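Local atomic coordinates of putative transcriptional regulator protein, LacI family (Rhizobium etli, PDB entry 3MIZ), a protein that probably acts as a DNA-binding transcriptional repressor of the LacI family, pairing a DNA-binding region with a periplasmic-binding-protein-like effector domain. Residues A[203-208]-A[231-236]; A[227-232]-A[244-249]. All coordinates share one frame; numbering follows the deposited sequence.

Interaction 1 of 2, residues A[203-208]-A[231-236]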
ATOM      1  N   SER A 203     -17.669  -6.667   4.659  1.00 14.87           N
ATOM      2  CA  SER A 203     -16.938  -5.414   4.728  1.00 13.29           C
ATOM      3  C   SER A 203     -16.803  -4.804   3.338  1.00 13.52           C
ATOM      4  O   SER A 203     -16.510  -5.511   2.362  1.00 11.94           O
ATOM      5  CB  SER A 203     -15.546  -5.665   5.323  1.00 13.73           C
ATOM      6  OG  SER A 203     -14.815  -4.458   5.434  1.00 15.95           O
ATOM      7  N   GLY A 204     -17.009  -3.490   3.256  1.00 15.70           N
ATOM      8  CA  GLY A 204     -16.895  -2.790   1.986  1.00 14.96           C
ATOM      9  C   GLY A 204     -15.660  -3.266   1.256  1.00 13.32           C
ATOM     10  O   GLY A 204     -15.710  -3.532   0.055  1.00 15.85           O
ATOM     11  N   ASN A 205     -14.549  -3.355   1.980  1.00 12.72           N
ATOM     12  CA  ASN A 205     -13.294  -3.863   1.426  1.00 11.92           C
ATOM     13  C   ASN A 205     -12.431  -4.460   2.540  1.00 12.59           C
ATOM     14  O   ASN A 205     -12.775  -4.370   3.725  1.00  9.15           O
ATOM     15  CB  ASN A 205     -12.517  -2.782   0.652  1.00 11.70           C
ATOM     16  CG  ASN A 205     -11.977  -1.673   1.540  1.00 15.76           C
ATOM     17  OD1 ASN A 205     -12.023  -1.753   2.764  1.00 12.04           O
ATOM     18  ND2 ASN A 205     -11.452  -0.625   0.908  1.00 16.46           N
ATOM     19  N   ASP A 206     -11.312  -5.070   2.161  1.00 10.78           N
ATOM     20  CA  ASP A 206     -10.435  -5.707   3.138  1.00 10.25           C
ATOM     21  C   ASP A 206      -9.868  -4.750   4.181  1.00 12.04           C
ATOM     22  O   ASP A 206      -9.793  -5.090   5.356  1.00 10.57           O
ATOM     23  CB  ASP A 206      -9.278  -6.420   2.432  1.00 10.67           C
ATOM     24  CG  ASP A 206      -9.757  -7.496   1.473  1.00 12.37           C
ATOM     25  OD1 ASP A 206     -10.832  -8.073   1.711  1.00 14.42           O
ATOM     26  OD2 ASP A 206      -9.041  -7.779   0.489  1.00 14.74           O
ATOM     27  N   GLU A 207      -9.464  -3.557   3.752  1.00 10.43           N
ATOM     28  CA  GLU A 207      -8.901  -2.590   4.671  1.00 12.87           C
ATOM     29  C   GLU A 207      -9.848  -2.362   5.854  1.00 12.40           C
ATOM     30  O   GLU A 207      -9.428  -2.403   7.010  1.00 11.42           O
ATOM     31  CB  GLU A 207      -8.641  -1.268   3.935  1.00 13.82           C
ATOM     32  CG  GLU A 207      -7.735  -0.337   4.690  1.00 19.30           C
ATOM     33  CD  GLU A 207      -7.378   0.900   3.896  1.00 19.88           C
ATOM     34  OE1 GLU A 207      -7.029   0.759   2.703  1.00 23.43           O
ATOM     35  OE2 GLU A 207      -7.437   2.005   4.471  1.00 21.36           O
HETATM   36  N   MSE A 208     -11.124  -2.132   5.547  1.00 12.51           N
HETATM   37  CA  MSE A 208     -12.157  -1.888   6.558  1.00 10.20           C
HETATM   38  C   MSE A 208     -12.346  -3.077   7.512  1.00 12.15           C
HETATM   39  O   MSE A 208     -12.754  -2.904   8.672  1.00 13.60           O
HETATM   40  CB  MSE A 208     -13.498  -1.588   5.867  1.00 14.28           C
HETATM   41  CG  MSE A 208     -13.530  -0.346   4.980  1.00 15.67           C
HETATM   42 SE   MSE A 208     -15.203  -0.255   3.964  1.00 24.05          SE
HETATM   43  CE  MSE A 208     -16.369   0.123   5.434  1.00 16.71           C
ATOM     44  N   GLY A 231     -14.397  -9.919   3.138  1.00 11.68           N
ATOM     45  CA  GLY A 231     -13.997  -8.598   2.676  1.00 12.71           C
ATOM     46  C   GLY A 231     -14.100  -8.473   1.171  1.00 12.63           C
ATOM     47  O   GLY A 231     -14.918  -9.142   0.545  1.00 12.69           O
ATOM     48  N   PHE A 232     -13.282  -7.596   0.590  1.00 13.46           N
ATOM     49  CA  PHE A 232     -13.264  -7.409  -0.850  1.00 12.79           C
ATOM     50  C   PHE A 232     -11.950  -6.749  -1.270  1.00 15.12           C
ATOM     51  O   PHE A 232     -11.485  -5.814  -0.604  1.00 14.83           O
ATOM     52  CB  PHE A 232     -14.445  -6.536  -1.295  1.00 14.55           C
ATOM     53  CG  PHE A 232     -14.892  -6.796  -2.707  1.00 14.97           C
ATOM     54  CD1 PHE A 232     -14.040  -6.544  -3.783  1.00 15.48           C
ATOM     55  CD2 PHE A 232     -16.166  -7.305  -2.964  1.00 15.16           C
ATOM     56  CE1 PHE A 232     -14.445  -6.794  -5.096  1.00 14.69           C
ATOM     57  CE2 PHE A 232     -16.586  -7.560  -4.275  1.00 15.44           C
ATOM     58  CZ  PHE A 232     -15.722  -7.303  -5.344  1.00 17.31           C
ATOM     59  N   ASP A 233     -11.377  -7.261  -2.362  1.00 12.54           N
ATOM     60  CA  ASP A 233     -10.134  -6.784  -2.994  1.00 13.39           C
ATOM     61  C   ASP A 233      -8.978  -7.786  -2.989  1.00 12.26           C
ATOM     62  O   ASP A 233      -8.211  -7.874  -3.944  1.00 13.39           O
ATOM     63  CB  ASP A 233      -9.584  -5.525  -2.314  1.00 15.32           C
ATOM     64  CG  ASP A 233     -10.453  -4.299  -2.502  1.00 16.44           C
ATOM     65  OD1 ASP A 233     -11.500  -4.361  -3.180  1.00 14.32           O
ATOM     66  OD2 ASP A 233     -10.063  -3.258  -1.936  1.00 18.29           O
ATOM     67  N   ASP A 234      -8.875  -8.525  -1.886  1.00 13.40           N
ATOM     68  CA  ASP A 234      -7.774  -9.440  -1.585  1.00 12.78           C
ATOM     69  C   ASP A 234      -6.504  -8.606  -1.532  1.00 13.30           C
ATOM     70  O   ASP A 234      -5.535  -8.848  -2.259  1.00 12.95           O
ATOM     71  CB  ASP A 234      -7.593 -10.592  -2.577  1.00 12.56           C
ATOM     72  CG  ASP A 234      -6.632 -11.670  -2.024  1.00 19.36           C
ATOM     73  OD1 ASP A 234      -6.592 -11.851  -0.781  1.00 17.59           O
ATOM     74  OD2 ASP A 234      -5.924 -12.338  -2.809  1.00 18.62           O
ATOM     75  N   PHE A 235      -6.548  -7.588  -0.682  1.00 13.13           N
ATOM     76  CA  PHE A 235      -5.422  -6.692  -0.444  1.00 14.89           C
ATOM     77  C   PHE A 235      -4.534  -7.521   0.478  1.00 16.46           C
ATOM     78  O   PHE A 235      -4.772  -7.574   1.681  1.00 16.13           O
ATOM     79  CB  PHE A 235      -5.926  -5.419   0.255  1.00 16.29           C
ATOM     80  CG  PHE A 235      -4.844  -4.427   0.607  1.00 18.62           C
ATOM     81  CD1 PHE A 235      -3.704  -4.293  -0.176  1.00 21.76           C
ATOM     82  CD2 PHE A 235      -4.999  -3.591   1.710  1.00 20.79           C
ATOM     83  CE1 PHE A 235      -2.731  -3.337   0.132  1.00 22.93           C
ATOM     84  CE2 PHE A 235      -4.034  -2.631   2.026  1.00 23.67           C
ATOM     85  CZ  PHE A 235      -2.897  -2.505   1.234  1.00 21.94           C
ATOM     86  N   ARG A 236      -3.529  -8.176  -0.105  1.00 16.15           N
ATOM     87  CA  ARG A 236      -2.615  -9.060   0.620  1.00 20.63           C
ATOM     88  C   ARG A 236      -2.105  -8.563   1.974  1.00 19.49           C
ATOM     89  O   ARG A 236      -2.076  -9.318   2.944  1.00 17.88           O
ATOM     90  CB  ARG A 236      -1.408  -9.420  -0.257  1.00 24.37           C
ATOM     91  CG  ARG A 236      -1.738  -9.879  -1.669  1.00 32.06           C
ATOM     92  CD  ARG A 236      -1.886  -8.691  -2.617  1.00 36.85           C
ATOM     93  NE  ARG A 236      -1.603  -9.060  -4.005  1.00 40.20           N
ATOM     94  CZ  ARG A 236      -2.376  -9.846  -4.746  1.00 41.75           C
ATOM     95  NH1 ARG A 236      -3.495 -10.353  -4.242  1.00 44.51           N
ATOM     96  NH2 ARG A 236      -2.030 -10.131  -5.994  1.00 43.85           N
TER
HETATM   97  O   HOH W   1     -17.702  -7.604   1.154  1.00 21.33           O
HETATM   98  O   HOH W   2     -11.737  -1.373  -2.467  1.00 27.26           O
HETATM   99  O   HOH W   3      -9.057  -3.086   0.844  1.00 16.90           O

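Interaction 2 of 2, residues A[227-232]-A[244-249]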
ATOM      1  N   VAL A 227     -19.321 -14.796  14.620  1.00 21.27           N
ATOM      2  CA  VAL A 227     -19.718 -13.957  13.492  1.00 18.80           C
ATOM      3  C   VAL A 227     -18.760 -14.154  12.324  1.00 17.81           C
ATOM      4  O   VAL A 227     -17.548 -14.119  12.503  1.00 19.12           O
ATOM      5  CB  VAL A 227     -19.745 -12.458  13.878  1.00 18.35           C
ATOM      6  CG1 VAL A 227     -18.349 -11.987  14.278  1.00 19.69           C
ATOM      7  CG2 VAL A 227     -20.279 -11.632  12.707  1.00 17.77           C
ATOM      8  N   SER A 228     -19.305 -14.378  11.133  1.00 16.26           N
ATOM      9  CA  SER A 228     -18.478 -14.559   9.946  1.00 16.96           C
ATOM     10  C   SER A 228     -18.181 -13.183   9.356  1.00 17.96           C
ATOM     11  O   SER A 228     -18.994 -12.270   9.468  1.00 16.57           O
ATOM     12  CB  SER A 228     -19.210 -15.404   8.900  1.00 17.78           C
ATOM     13  OG  SER A 228     -19.369 -16.750   9.327  1.00 19.15           O
ATOM     14  N   ILE A 229     -17.015 -13.033   8.741  1.00 16.14           N
ATOM     15  CA  ILE A 229     -16.649 -11.761   8.131  1.00 14.49           C
ATOM     16  C   ILE A 229     -15.979 -12.027   6.793  1.00 14.22           C
ATOM     17  O   ILE A 229     -15.119 -12.894   6.698  1.00 13.24           O
ATOM     18  CB  ILE A 229     -15.677 -10.968   9.034  1.00 14.42           C
ATOM     19  CG1 ILE A 229     -16.348 -10.663  10.383  1.00 11.25           C
ATOM     20  CG2 ILE A 229     -15.268  -9.664   8.344  1.00 13.33           C
ATOM     21  CD1 ILE A 229     -15.438  -9.997  11.393  1.00 15.12           C
ATOM     22  N   VAL A 230     -16.396 -11.307   5.753  1.00 13.84           N
ATOM     23  CA  VAL A 230     -15.787 -11.450   4.438  1.00 13.10           C
ATOM     24  C   VAL A 230     -15.418 -10.036   3.980  1.00 13.52           C
ATOM     25  O   VAL A 230     -16.026  -9.064   4.421  1.00 11.28           O
ATOM     26  CB  VAL A 230     -16.746 -12.128   3.404  1.00 14.30           C
ATOM     27  CG1 VAL A 230     -17.092 -13.554   3.878  1.00 16.81           C
ATOM     28  CG2 VAL A 230     -18.025 -11.309   3.233  1.00 15.66           C
ATOM     29  N   GLY A 231     -14.397  -9.919   3.138  1.00 11.68           N
ATOM     30  CA  GLY A 231     -13.997  -8.598   2.676  1.00 12.71           C
ATOM     31  C   GLY A 231     -14.100  -8.473   1.171  1.00 12.63           C
ATOM     32  O   GLY A 231     -14.918  -9.142   0.545  1.00 12.69           O
ATOM     33  N   PHE A 232     -13.282  -7.596   0.590  1.00 13.46           N
ATOM     34  CA  PHE A 232     -13.264  -7.409  -0.850  1.00 12.79           C
ATOM     35  C   PHE A 232     -11.950  -6.749  -1.270  1.00 15.12           C
ATOM     36  O   PHE A 232     -11.485  -5.814  -0.604  1.00 14.83           O
ATOM     37  CB  PHE A 232     -14.445  -6.536  -1.295  1.00 14.55           C
ATOM     38  CG  PHE A 232     -14.892  -6.796  -2.707  1.00 14.97           C
ATOM     39  CD1 PHE A 232     -14.040  -6.544  -3.783  1.00 15.48           C
ATOM     40  CD2 PHE A 232     -16.166  -7.305  -2.964  1.00 15.16           C
ATOM     41  CE1 PHE A 232     -14.445  -6.794  -5.096  1.00 14.69           C
ATOM     42  CE2 PHE A 232     -16.586  -7.560  -4.275  1.00 15.44           C
ATOM     43  CZ  PHE A 232     -15.722  -7.303  -5.344  1.00 17.31           C
ATOM     44  N   PRO A 244      -8.695 -15.160  11.962  1.00 16.68           N
ATOM     45  CA  PRO A 244      -8.508 -16.086  10.838  1.00 16.01           C
ATOM     46  C   PRO A 244      -8.311 -15.390   9.497  1.00 16.71           C
ATOM     47  O   PRO A 244      -8.723 -14.235   9.311  1.00 15.13           O
ATOM     48  CB  PRO A 244      -9.790 -16.909  10.860  1.00 17.39           C
ATOM     49  CG  PRO A 244     -10.807 -15.900  11.301  1.00 14.94           C
ATOM     50  CD  PRO A 244     -10.090 -15.195  12.440  1.00 13.90           C
ATOM     51  N   GLU A 245      -7.670 -16.098   8.567  1.00 16.91           N
ATOM     52  CA  GLU A 245      -7.420 -15.578   7.227  1.00 19.03           C
ATOM     53  C   GLU A 245      -8.758 -15.139   6.628  1.00 15.16           C
ATOM     54  O   GLU A 245      -9.732 -15.883   6.665  1.00 13.48           O
ATOM     55  CB  GLU A 245      -6.787 -16.666   6.354  1.00 22.46           C
ATOM     56  CG  GLU A 245      -5.371 -17.040   6.746  1.00 31.57           C
ATOM     57  CD  GLU A 245      -4.378 -15.928   6.465  1.00 37.05           C
ATOM     58  OE1 GLU A 245      -4.515 -14.839   7.062  1.00 38.68           O
ATOM     59  OE2 GLU A 245      -3.458 -16.143   5.640  1.00 39.28           O
ATOM     60  N   LEU A 246      -8.780 -13.937   6.062  1.00 14.65           N
ATOM     61  CA  LEU A 246      -9.995 -13.350   5.487  1.00 13.94           C
ATOM     62  C   LEU A 246     -10.477 -13.882   4.138  1.00 11.86           C
ATOM     63  O   LEU A 246      -9.752 -13.840   3.139  1.00 14.58           O
ATOM     64  CB  LEU A 246      -9.811 -11.836   5.375  1.00 12.18           C
ATOM     65  CG  LEU A 246     -11.017 -10.985   4.970  1.00 14.01           C
ATOM     66  CD1 LEU A 246     -12.089 -11.043   6.051  1.00 14.31           C
ATOM     67  CD2 LEU A 246     -10.563  -9.550   4.766  1.00 16.34           C
ATOM     68  N   THR A 247     -11.712 -14.372   4.114  1.00 11.43           N
ATOM     69  CA  THR A 247     -12.312 -14.859   2.878  1.00 12.02           C
ATOM     70  C   THR A 247     -12.736 -13.591   2.136  1.00 12.76           C
ATOM     71  O   THR A 247     -13.372 -12.713   2.715  1.00  9.73           O
ATOM     72  CB  THR A 247     -13.503 -15.761   3.185  1.00 14.37           C
ATOM     73  OG1 THR A 247     -13.009 -16.995   3.738  1.00 13.21           O
ATOM     74  CG2 THR A 247     -14.308 -16.051   1.922  1.00 13.27           C
ATOM     75  N   THR A 248     -12.394 -13.494   0.856  1.00 13.44           N
ATOM     76  CA  THR A 248     -12.686 -12.265   0.120  1.00 13.76           C
ATOM     77  C   THR A 248     -12.884 -12.503  -1.374  1.00 15.74           C
ATOM     78  O   THR A 248     -12.927 -13.643  -1.837  1.00 14.53           O
ATOM     79  CB  THR A 248     -11.503 -11.266   0.349  1.00 13.65           C
ATOM     80  OG1 THR A 248     -11.825  -9.967  -0.161  1.00 13.85           O
ATOM     81  CG2 THR A 248     -10.245 -11.773  -0.346  1.00 13.30           C
ATOM     82  N   ALA A 249     -13.028 -11.406  -2.115  1.00 15.55           N
ATOM     83  CA  ALA A 249     -13.181 -11.448  -3.565  1.00 14.75           C
ATOM     84  C   ALA A 249     -11.954 -10.702  -4.074  1.00 15.68           C
ATOM     85  O   ALA A 249     -11.741  -9.535  -3.733  1.00 15.14           O
ATOM     86  CB  ALA A 249     -14.461 -10.733  -3.986  1.00 17.59           C
TER

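Interaction 1 of 2, residues A[203-208]-A[231-236]
The carboxylate of Asp206 reaches across to the loop at 231-236 and meets its backbone there. Its CG stands beside its own backbone N (chi1 -60°), which brings OD2 up to the start of helix 236-239, where Phe235 N donates at 2.8 Å to OD2, which accepts with its anti lone pair, the one away from OD1. OD1 has a second partner in the hydroxyl of Thr248, a probable hydrogen bond. One backbone bond runs beside the carboxylate, from Asp206 N to Phe232 O at 2.9 Å. Within 203-208, Asn205 caps helix 206-217: its OD1 accepts a nearly straight bond (169°) from Met208 N, a selenomethionine here.

Two waters add to the polar contact. Water 3 bridges the segments, donating to Asp233 OD2 at 3.0 Å and accepting from Glu207 N; water 2 donates to Asp233 OD2 at 2.6 Å and reaches Asn205 ND2 only weakly. In van der Waals contact, Phe232 CB rests 3.5 Å from Gly204 O, and Asn205 CB 3.6 Å from Asp233 OD2.

The nearby Asp233 carboxylate would probably raise the cost of charge on buried Asp206, which its donors may offset. Through this carboxylate the starts of helices 206-217 and 236-239 are tied together.

Interaction 2 of 2, residues A[227-232]-A[244-249]
Ala249 CB sits over one face of the Phe232 ring, 3.8 Å from the centroid and only 9° off the normal, a CH-pi contact; the ring also makes a cation-pi contact with Arg149. The ring gets there because CG is anti to the backbone N (chi1 -153°), and beside it Ala249 O approaches CD1 at 3.8 Å. Replacing Phe232 with an alanine would probably leave the Ala249 methyl without its aromatic partner and open a gap beside helix 115-127, whose Ala119 the ring also touches.

Leu246 works on the neighbouring backbone. Its CG is anti to the backbone N (chi1 -172°), and CD1 comes 3.6 Å from Ile229 O and 4.2 Å from Ile229 CG2, the two side chains crossing at a slant. At Gly231 space is tight, since a beta carbon there would run into Leu246 CD2.

Gly231 N donates to Thr247 O at 3.0 Å, in the carbonyl plane. The same oxygen takes a CA-H...O contact from Val230 CA at 3.2 Å. Thus the end of strand 228-230, an outermost strand of its sheet, meets the segment leading into strand 248-250 of a separate sheet, a junction within the periplasmic-binding-protein-like fold of LacI-family effector domains.

Interactions 1 and 2 illustrate how one short loop can serve two neighbours: both use Gly231 and Phe232, and their centres lie about 8 Å apart. Residues 231-232 end the 227-232 segment and begin the 231-236 segment, so the chain passes directly from one contact into the other. Two probable hydrogen bonds join them, Asp206 OD1 to Thr248 OG1 at 2.8 Å and Asp233 N to Ala249 O at 2.7 Å, and Leu246 CD2 packs 3.4 Å from Asp206 OD1. The start of helix 206-217, the loop and strand 248-250 are therefore tied together. No ligand marks a pocket here, so any part in effector binding remains open.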